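Local atomic coordinates of uncharacterized protein (Bacillus thuringiensis serovar kurstaki, PDB entry 4XE7), a protein that probably assembles, as a bacterial actin-like ParM protein, into nucleotide-dependent cytoskeletal filaments that segregate plasmid DNA. Residues F15-I24 against H126-A137; F26-E34 against L210-I218. All coordinates share one frame; numbering follows the deposited sequence.

Contact 1 (F15-I24 against H126-A137)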
loop_
_atom_site.group_PDB
_atom_site.type_symbol
_atom_site.label_atom_id
_atom_site.label_comp_id
_atom_site.label_asym_id
_atom_site.label_seq_id
_atom_site.Cartn_x
_atom_site.Cartn_y
_atom_site.Cartn_z
ATOM N N PHE A 15 -2.954 5.382 9.799
ATOM C CA PHE A 15 -2.319 6.333 8.899
ATOM C C PHE A 15 -0.841 6.036 8.772
ATOM O O PHE A 15 -0.065 6.185 9.720
ATOM C CB PHE A 15 -2.570 7.761 9.385
ATOM C CG PHE A 15 -4.020 8.040 9.640
ATOM C CD1 PHE A 15 -4.557 7.878 10.914
ATOM C CD2 PHE A 15 -4.861 8.404 8.599
ATOM C CE1 PHE A 15 -5.900 8.104 11.151
ATOM C CE2 PHE A 15 -6.219 8.631 8.827
ATOM C CZ PHE A 15 -6.736 8.479 10.107
ATOM N N ASP A 16 -0.481 5.594 7.575
ATOM C CA ASP A 16 0.863 5.171 7.258
ATOM C C ASP A 16 1.528 6.211 6.360
ATOM O O ASP A 16 1.266 6.293 5.163
ATOM C CB ASP A 16 0.824 3.792 6.601
ATOM C CG ASP A 16 2.164 3.365 6.039
ATOM O OD1 ASP A 16 3.211 3.855 6.523
ATOM O OD2 ASP A 16 2.162 2.527 5.108
ATOM N N THR A 17 2.391 7.011 6.969
ATOM C CA THR A 17 3.120 8.062 6.281
ATOM C C THR A 17 4.458 7.552 5.741
ATOM O O THR A 17 5.441 7.485 6.481
ATOM C CB THR A 17 3.376 9.254 7.233
ATOM O OG1 THR A 17 2.124 9.750 7.719
ATOM C CG2 THR A 17 4.125 10.371 6.533
ATOM N N GLY A 18 4.489 7.181 4.463
ATOM C CA GLY A 18 5.732 6.834 3.789
ATOM C C GLY A 18 6.317 7.982 2.967
ATOM O O GLY A 18 5.672 9.012 2.758
ATOM N N ASN A 19 7.543 7.805 2.483
ATOM C CA ASN A 19 8.193 8.831 1.668
ATOM C C ASN A 19 7.667 8.897 0.245
ATOM O O ASN A 19 7.770 9.922 -0.422
ATOM C CB ASN A 19 9.699 8.593 1.628
ATOM C CG ASN A 19 10.368 8.916 2.936
ATOM O OD1 ASN A 19 10.274 10.039 3.434
ATOM N ND2 ASN A 19 11.041 7.928 3.512
ATOM N N ILE A 20 7.123 7.789 -0.235
ATOM C CA ILE A 20 6.625 7.734 -1.600
ATOM C C ILE A 20 5.119 7.939 -1.602
ATOM O O ILE A 20 4.572 8.571 -2.494
ATOM C CB ILE A 20 6.958 6.382 -2.281
ATOM C CG1 ILE A 20 8.456 6.103 -2.220
ATOM C CG2 ILE A 20 6.474 6.368 -3.737
ATOM C CD1 ILE A 20 9.286 7.158 -2.907
ATOM N N LYS A 21 4.461 7.393 -0.585
ATOM C CA LYS A 21 3.003 7.345 -0.552
ATOM C C LYS A 21 2.444 7.650 0.828
ATOM O O LYS A 21 3.050 7.339 1.848
ATOM C CB LYS A 21 2.495 5.961 -1.004
ATOM C CG LYS A 21 2.732 5.626 -2.465
ATOM C CD LYS A 21 2.091 4.293 -2.831
ATOM C CE LYS A 21 2.475 3.849 -4.234
ATOM N NZ LYS A 21 2.122 2.420 -4.480
ATOM N N ALA A 22 1.285 8.284 0.850
ATOM C CA ALA A 22 0.496 8.365 2.052
ATOM C C ALA A 22 -0.511 7.237 1.936
ATOM O O ALA A 22 -1.249 7.171 0.958
ATOM C CB ALA A 22 -0.195 9.721 2.172
ATOM N N LYS A 23 -0.530 6.324 2.891
ATOM C CA LYS A 23 -1.528 5.258 2.826
ATOM C C LYS A 23 -2.490 5.385 3.987
ATOM O O LYS A 23 -2.109 5.823 5.062
ATOM C CB LYS A 23 -0.874 3.875 2.820
ATOM C CG LYS A 23 -0.051 3.617 1.586
ATOM C CD LYS A 23 0.645 2.278 1.660
ATOM C CE LYS A 23 1.012 1.773 0.259
ATOM N NZ LYS A 23 1.622 0.422 0.291
ATOM N N ILE A 24 -3.747 5.025 3.747
ATOM C CA ILE A 24 -4.745 4.994 4.804
ATOM C C ILE A 24 -5.520 3.687 4.744
ATOM O O ILE A 24 -5.797 3.165 3.662
ATOM C CB ILE A 24 -5.727 6.186 4.695
ATOM C CG1 ILE A 24 -6.747 6.181 5.832
ATOM C CG2 ILE A 24 -6.485 6.151 3.370
ATOM C CD1 ILE A 24 -7.738 7.410 5.761
ATOM N N HIS A 126 4.300 16.050 3.767
ATOM C CA HIS A 126 3.698 14.852 4.334
ATOM C C HIS A 126 2.369 15.137 5.009
ATOM O O HIS A 126 1.492 14.283 5.008
ATOM C CB HIS A 126 4.689 14.187 5.305
ATOM C CG HIS A 126 5.950 13.741 4.628
ATOM N ND1 HIS A 126 6.019 12.583 3.881
ATOM C CD2 HIS A 126 7.162 14.329 4.524
ATOM C CE1 HIS A 126 7.231 12.467 3.369
ATOM N NE2 HIS A 126 7.943 13.513 3.738
ATOM N N LEU A 127 2.201 16.339 5.564
ATOM C CA LEU A 127 0.925 16.681 6.195
ATOM C C LEU A 127 -0.204 16.861 5.183
ATOM O O LEU A 127 -1.341 16.404 5.406
ATOM C CB LEU A 127 1.053 17.951 7.030
ATOM C CG LEU A 127 1.899 17.806 8.296
ATOM C CD1 LEU A 127 2.122 19.170 8.938
ATOM C CD2 LEU A 127 1.252 16.836 9.274
ATOM N N ILE A 128 0.096 17.515 4.068
ATOM C CA ILE A 128 -0.945 17.789 3.083
ATOM C C ILE A 128 -1.553 16.481 2.530
ATOM O O ILE A 128 -2.772 16.338 2.518
ATOM C CB ILE A 128 -0.423 18.708 1.970
ATOM C CG1 ILE A 128 -0.280 20.138 2.531
ATOM C CG2 ILE A 128 -1.370 18.680 0.773
ATOM C CD1 ILE A 128 0.403 21.155 1.618
ATOM N N PRO A 129 -0.723 15.504 2.119
ATOM C CA PRO A 129 -1.345 14.242 1.705
ATOM C C PRO A 129 -2.026 13.490 2.846
ATOM O O PRO A 129 -3.043 12.839 2.606
ATOM C CB PRO A 129 -0.168 13.435 1.153
ATOM C CG PRO A 129 0.803 14.503 0.695
ATOM C CD PRO A 129 0.704 15.541 1.763
ATOM N N LEU A 130 -1.499 13.584 4.058
ATOM C CA LEU A 130 -2.143 12.925 5.197
ATOM C C LEU A 130 -3.539 13.499 5.442
ATOM O O LEU A 130 -4.515 12.754 5.518
ATOM C CB LEU A 130 -1.274 13.055 6.458
ATOM C CG LEU A 130 -1.954 12.813 7.809
ATOM C CD1 LEU A 130 -2.170 11.304 8.065
ATOM C CD2 LEU A 130 -1.173 13.427 8.947
ATOM N N PHE A 131 -3.641 14.822 5.564
ATOM C CA PHE A 131 -4.939 15.454 5.821
ATOM C C PHE A 131 -5.893 15.215 4.668
ATOM O O PHE A 131 -7.091 15.014 4.869
ATOM C CB PHE A 131 -4.789 16.960 6.059
ATOM C CG PHE A 131 -4.146 17.298 7.369
ATOM C CD1 PHE A 131 -4.358 16.506 8.482
ATOM C CD2 PHE A 131 -3.326 18.407 7.490
ATOM C CE1 PHE A 131 -3.762 16.822 9.704
ATOM C CE2 PHE A 131 -2.728 18.725 8.702
ATOM C CZ PHE A 131 -2.945 17.938 9.807
ATOM N N THR A 132 -5.352 15.230 3.459
ATOM C CA THR A 132 -6.159 14.975 2.276
ATOM C C THR A 132 -6.712 13.556 2.306
ATOM O O THR A 132 -7.880 13.335 1.953
ATOM C CB THR A 132 -5.348 15.202 0.982
ATOM O OG1 THR A 132 -4.950 16.574 0.921
ATOM C CG2 THR A 132 -6.177 14.868 -0.247
ATOM N N SER A 133 -5.895 12.597 2.747
ATOM C CA SER A 133 -6.357 11.210 2.802
ATOM C C SER A 133 -7.508 11.078 3.810
ATOM O O SER A 133 -8.516 10.402 3.534
ATOM C CB SER A 133 -5.209 10.250 3.155
ATOM O OG SER A 133 -4.893 10.283 4.543
ATOM N N MET A 134 -7.370 11.742 4.958
ATOM C CA MET A 134 -8.444 11.805 5.954
ATOM C C MET A 134 -9.730 12.387 5.370
ATOM O O MET A 134 -10.826 11.906 5.654
ATOM C CB MET A 134 -8.036 12.666 7.156
ATOM C CG MET A 134 -6.978 12.090 8.060
ATOM S SD MET A 134 -6.536 13.265 9.368
ATOM C CE MET A 134 -5.346 12.240 10.256
ATOM N N ALA A 135 -9.589 13.459 4.591
ATOM C CA ALA A 135 -10.744 14.148 4.005
ATOM C C ALA A 135 -11.457 13.300 2.976
ATOM O O ALA A 135 -12.687 13.322 2.897
ATOM C CB ALA A 135 -10.321 15.485 3.361
ATOM N N VAL A 136 -10.691 12.577 2.170
ATOM C CA VAL A 136 -11.295 11.698 1.168
ATOM C C VAL A 136 -12.090 10.563 1.828
ATOM O O VAL A 136 -13.213 10.265 1.416
ATOM C CB VAL A 136 -10.236 11.101 0.207
ATOM C CG1 VAL A 136 -10.894 10.111 -0.783
ATOM C CG2 VAL A 136 -9.536 12.222 -0.563
ATOM N N ALA A 137 -11.524 9.943 2.857
ATOM C CA ALA A 137 -12.247 8.892 3.581
ATOM C C ALA A 137 -13.498 9.441 4.244
ATOM O O ALA A 137 -14.544 8.768 4.287
ATOM C CB ALA A 137 -11.364 8.252 4.621
HETATM O O HOH W 1 4.044 11.031 3.354
HETATM O O HOH W 2 -2.438 8.580 5.432
#
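Strand 21-24, which presents Ala-22 and Ile-24 to helix 126-137, passes the helix axis at 8.3 Å with the chain directions 30° apart, while strand 15-17 of the same hairpin runs in nearly the opposite sense to the helix. Phe-15 packs chiefly against two helical side chains. Met-134, extended beyond CG, lays its methyl CE over one face of the phenyl ring, 4.0 Å from the centroid of Phe-15 and close to the ring normal, which makes a CH-pi contact; its sulfur stands obliquely to the same ring. Leu-130 crosses Phe-15 at about a right angle, with CD1 3.8 Å from Phe-15 CB. With CG1 anti to the backbone N (chi1 -178°) and the chain straight beyond, Ile-24 extends CD1 to Ala-137 CB, 3.9 Å away, and, beside it, to Ser-133 O. Ala-22 CB packs on Pro-129 CB, where the helix is kinked.

At the hairpin loop a water in the plane of the His-126 ring donates to Gly-18 O (2.7 Å) and is hydrogen-bonded to His-126 ND1 (2.6 Å), while Thr-17 CG2 also rests against this ring. A second water lies deeper, between strand 21-24 and the helix, in plane at the edge of the Phe-15 ring. It donates to both Lys-23 O and Ser-133 OG; the hydroxyl accepts from the water and donates to Leu-130 O, which also takes Met-134 N. The hairpin of the actin-like fold, whose loop in relatives faces the nucleotide phosphates, is thus joined to its helix by apolar side chains supplemented by water bridges.

Contact 2 (F26-E34 against L210-I218)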
loop_
_atom_site.group_PDB
_atom_site.type_symbol
_atom_site.label_atom_id
_atom_site.label_comp_id
_atom_site.label_asym_id
_atom_site.label_seq_id
_atom_site.Cartn_x
_atom_site.Cartn_y
_atom_site.Cartn_z
ATOM N N PHE A 26 -9.195 2.492 6.647
ATOM C CA PHE A 26 -10.229 2.941 7.580
ATOM C C PHE A 26 -11.430 2.023 7.541
ATOM O O PHE A 26 -11.552 1.177 6.655
ATOM C CB PHE A 26 -10.658 4.384 7.276
ATOM C CG PHE A 26 -11.333 4.553 5.940
ATOM C CD1 PHE A 26 -12.714 4.652 5.847
ATOM C CD2 PHE A 26 -10.583 4.608 4.777
ATOM C CE1 PHE A 26 -13.347 4.811 4.608
ATOM C CE2 PHE A 26 -11.210 4.759 3.534
ATOM C CZ PHE A 26 -12.587 4.864 3.458
ATOM N N LEU A 27 -12.322 2.175 8.511
ATOM C CA LEU A 27 -13.549 1.393 8.497
ATOM C C LEU A 27 -14.635 2.185 7.785
ATOM O O LEU A 27 -14.927 3.329 8.136
ATOM C CB LEU A 27 -13.972 1.013 9.912
ATOM C CG LEU A 27 -12.977 0.063 10.593
ATOM C CD1 LEU A 27 -13.400 -0.250 12.031
ATOM C CD2 LEU A 27 -12.837 -1.243 9.771
ATOM N N ASN A 28 -15.211 1.586 6.747
ATOM C CA ASN A 28 -16.196 2.304 5.966
ATOM C C ASN A 28 -17.570 2.097 6.598
ATOM O O ASN A 28 -17.668 1.658 7.751
ATOM C CB ASN A 28 -16.154 1.870 4.494
ATOM C CG ASN A 28 -16.429 0.377 4.298
ATOM O OD1 ASN A 28 -17.012 -0.288 5.161
ATOM N ND2 ASN A 28 -16.022 -0.147 3.139
ATOM N N GLU A 29 -18.641 2.408 5.879
ATOM C CA GLU A 29 -19.951 2.328 6.525
ATOM C C GLU A 29 -20.443 0.889 6.736
ATOM O O GLU A 29 -21.270 0.634 7.604
ATOM C CB GLU A 29 -20.967 3.144 5.739
ATOM C CG GLU A 29 -20.695 4.635 5.867
ATOM C CD GLU A 29 -21.598 5.462 4.994
ATOM O OE1 GLU A 29 -21.407 5.436 3.756
ATOM O OE2 GLU A 29 -22.496 6.129 5.550
ATOM N N LYS A 30 -19.924 -0.069 5.982
ATOM C CA LYS A 30 -20.306 -1.455 6.245
ATOM C C LYS A 30 -19.385 -2.070 7.310
ATOM O O LYS A 30 -19.462 -3.254 7.597
ATOM C CB LYS A 30 -20.292 -2.268 4.953
ATOM C CG LYS A 30 -21.019 -1.563 3.813
ATOM C CD LYS A 30 -21.901 -2.469 2.978
ATOM C CE LYS A 30 -21.225 -2.867 1.684
ATOM N NZ LYS A 30 -19.999 -3.660 1.957
ATOM N N GLY A 31 -18.520 -1.245 7.899
ATOM C CA GLY A 31 -17.598 -1.710 8.932
ATOM C C GLY A 31 -16.460 -2.567 8.403
ATOM O O GLY A 31 -15.816 -3.300 9.169
ATOM N N ASN A 32 -16.218 -2.499 7.092
ATOM C CA ASN A 32 -15.085 -3.199 6.489
ATOM C C ASN A 32 -13.884 -2.278 6.361
ATOM O O ASN A 32 -14.034 -1.045 6.356
ATOM C CB ASN A 32 -15.445 -3.755 5.110
ATOM C CG ASN A 32 -16.498 -4.841 5.177
ATOM O OD1 ASN A 32 -16.533 -5.633 6.123
ATOM N ND2 ASN A 32 -17.360 -4.891 4.163
ATOM N N ILE A 33 -12.698 -2.875 6.247
ATOM C CA ILE A 33 -11.474 -2.098 6.056
ATOM C C ILE A 33 -11.381 -1.643 4.612
ATOM O O ILE A 33 -11.424 -2.464 3.711
ATOM C CB ILE A 33 -10.208 -2.912 6.425
ATOM C CG1 ILE A 33 -10.306 -3.366 7.883
ATOM C CG2 ILE A 33 -8.925 -2.069 6.185
ATOM C CD1 ILE A 33 -9.162 -4.215 8.353
ATOM N N GLU A 34 -11.269 -0.333 4.409
ATOM C CA GLU A 34 -11.111 0.261 3.085
ATOM C C GLU A 34 -9.770 1.011 3.021
ATOM O O GLU A 34 -9.410 1.727 3.951
ATOM C CB GLU A 34 -12.292 1.197 2.791
ATOM C CG GLU A 34 -12.375 1.694 1.371
ATOM C CD GLU A 34 -13.766 2.212 1.015
ATOM O OE1 GLU A 34 -14.757 1.557 1.396
ATOM O OE2 GLU A 34 -13.870 3.286 0.385
ATOM N N LEU A 210 -2.376 -11.233 11.816
ATOM C CA LEU A 210 -3.170 -11.994 12.783
ATOM C C LEU A 210 -4.655 -11.648 12.779
ATOM O O LEU A 210 -5.483 -12.511 13.045
ATOM C CB LEU A 210 -2.634 -11.779 14.197
ATOM C CG LEU A 210 -1.258 -12.330 14.566
ATOM C CD1 LEU A 210 -0.897 -11.788 15.934
ATOM C CD2 LEU A 210 -1.276 -13.843 14.581
ATOM N N PHE A 211 -4.995 -10.384 12.515
ATOM C CA PHE A 211 -6.392 -9.959 12.648
ATOM C C PHE A 211 -6.928 -9.245 11.417
ATOM O O PHE A 211 -6.172 -8.646 10.641
ATOM C CB PHE A 211 -6.546 -9.066 13.886
ATOM C CG PHE A 211 -6.175 -9.760 15.171
ATOM C CD1 PHE A 211 -7.090 -10.566 15.828
ATOM C CD2 PHE A 211 -4.911 -9.621 15.713
ATOM C CE1 PHE A 211 -6.752 -11.216 17.010
ATOM C CE2 PHE A 211 -4.566 -10.272 16.900
ATOM C CZ PHE A 211 -5.487 -11.070 17.542
ATOM N N ASP A 212 -8.241 -9.332 11.233
ATOM C CA ASP A 212 -8.944 -8.583 10.190
ATOM C C ASP A 212 -10.164 -7.925 10.860
ATOM O O ASP A 212 -10.517 -8.285 11.987
ATOM C CB ASP A 212 -9.346 -9.518 9.035
ATOM C CG ASP A 212 -9.803 -8.776 7.780
ATOM O OD1 ASP A 212 -9.725 -7.534 7.733
ATOM O OD2 ASP A 212 -10.225 -9.457 6.812
ATOM N N ILE A 213 -10.778 -6.942 10.202
ATOM C CA ILE A 213 -12.022 -6.362 10.699
ATOM C C ILE A 213 -13.083 -6.521 9.616
ATOM O O ILE A 213 -12.946 -5.985 8.517
ATOM C CB ILE A 213 -11.876 -4.872 11.071
ATOM C CG1 ILE A 213 -10.687 -4.649 12.011
ATOM C CG2 ILE A 213 -13.180 -4.332 11.683
ATOM C CD1 ILE A 213 -10.424 -3.151 12.313
ATOM N N VAL A 214 -14.125 -7.285 9.911
ATOM C CA VAL A 214 -15.158 -7.558 8.910
ATOM C C VAL A 214 -16.534 -7.203 9.466
ATOM O O VAL A 214 -16.991 -7.791 10.441
ATOM C CB VAL A 214 -15.114 -9.048 8.446
ATOM C CG1 VAL A 214 -16.175 -9.345 7.358
ATOM C CG2 VAL A 214 -13.715 -9.392 7.930
ATOM N N ASN A 215 -17.181 -6.229 8.837
ATOM C CA ASN A 215 -18.500 -5.769 9.261
ATOM C C ASN A 215 -18.498 -5.426 10.745
ATOM O O ASN A 215 -19.325 -5.923 11.497
ATOM C CB ASN A 215 -19.586 -6.820 8.954
ATOM C CG ASN A 215 -19.761 -7.064 7.454
ATOM O OD1 ASN A 215 -19.713 -8.194 6.995
ATOM N ND2 ASN A 215 -19.953 -5.993 6.694
ATOM N N GLY A 216 -17.542 -4.595 11.160
ATOM C CA GLY A 216 -17.429 -4.182 12.549
ATOM C C GLY A 216 -16.799 -5.172 13.525
ATOM O O GLY A 216 -16.554 -4.828 14.677
ATOM N N GLU A 217 -16.524 -6.398 13.091
ATOM C CA GLU A 217 -15.989 -7.390 14.028
ATOM C C GLU A 217 -14.508 -7.673 13.813
ATOM O O GLU A 217 -14.073 -7.929 12.697
ATOM C CB GLU A 217 -16.769 -8.709 13.933
ATOM C CG GLU A 217 -18.214 -8.601 14.358
ATOM C CD GLU A 217 -18.404 -8.548 15.870
ATOM O OE1 GLU A 217 -17.436 -8.811 16.619
ATOM O OE2 GLU A 217 -19.539 -8.254 16.304
ATOM N N ILE A 218 -13.742 -7.628 14.899
ATOM C CA ILE A 218 -12.390 -8.169 14.886
ATOM C C ILE A 218 -12.445 -9.683 14.819
ATOM O O ILE A 218 -13.041 -10.324 15.678
ATOM C CB ILE A 218 -11.589 -7.773 16.128
ATOM C CG1 ILE A 218 -11.401 -6.263 16.163
ATOM C CG2 ILE A 218 -10.255 -8.477 16.127
ATOM C CD1 ILE A 218 -10.753 -5.775 17.431
HETATM O O HOH W 3 -12.806 -5.731 5.879
#
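Lys-30 O is gripped twice by Asn-215: the side-chain ND2 donates to it over 2.9 Å with an N-H...O angle of 160°, and Asn-215 CA adds a CA-H...O contact of 3.2 Å. The oxygen lies close to the amide plane of Asn-215, so this N-H is well aimed. Next to it, Gly-216 N gives Gly-31 O a bond of 2.9 Å that is almost straight at the donor but arrives from above the carbonyl plane. A third bond runs from Asn-215 N to Asn-32 OD1. The side chains of Asn-32 and Asn-215 lie alongside each other, pointing the same way with their amide planes 52° apart.

The supporting shell is internal to the 26-34 hairpin. Asn-28 ND2 donates to Glu-34 OE1 over 2.7 Å, which holds the Asn-28 amide; its OD1 then accepts from Asn-32 N and, weakly, from Lys-30 N, and so holds the type I turn from Asn-28 to Gly-31. Glu-34 also forms a salt bridge with Arg-140.

Behind these polar bonds the contact is apolar. Ile-213 CG2, anti to its own amide nitrogen, is directed at Leu-27 CD2, 3.6 Å away, while Ile-33 crosses Ile-213 at about a right angle, CG1 3.9 Å from Ile-213 CB. Leu-412 of helix 402-418 also touches Ile-213. One water ties the two strands, accepting from Ile-33 N and donating to Ile-213 O.

Two beta turns, one of them the type I' turn of hairpin 211-220, therefore dock through backbone N-H groups and asparagine amides. These bonds fix Asn-215 and Gly-216 against particular carbonyl oxygens, which makes the docking directional, with a small isoleucine-leucine cluster behind it.

How the contacts relate
The two contacts share strand 21-27 and meet where Ala-137 of helix 126-137 packs on Phe-26, although their centres lie about 19 Å apart. Contact 1 is the buried one: it fastens the first hairpin of the large mixed sheet to a helix, chiefly through apolar side chains, and its polar groups are linked across the interface by water. Contact 2 lies farther from the centre of the chain, partly buried, and joins the other end of that strand, through its turn, to a separate two-stranded hairpin. There direct hydrogen bonds between turns do the joining, and a small apolar cluster backs them, whereas contact 1 relies on apolar side chains and water.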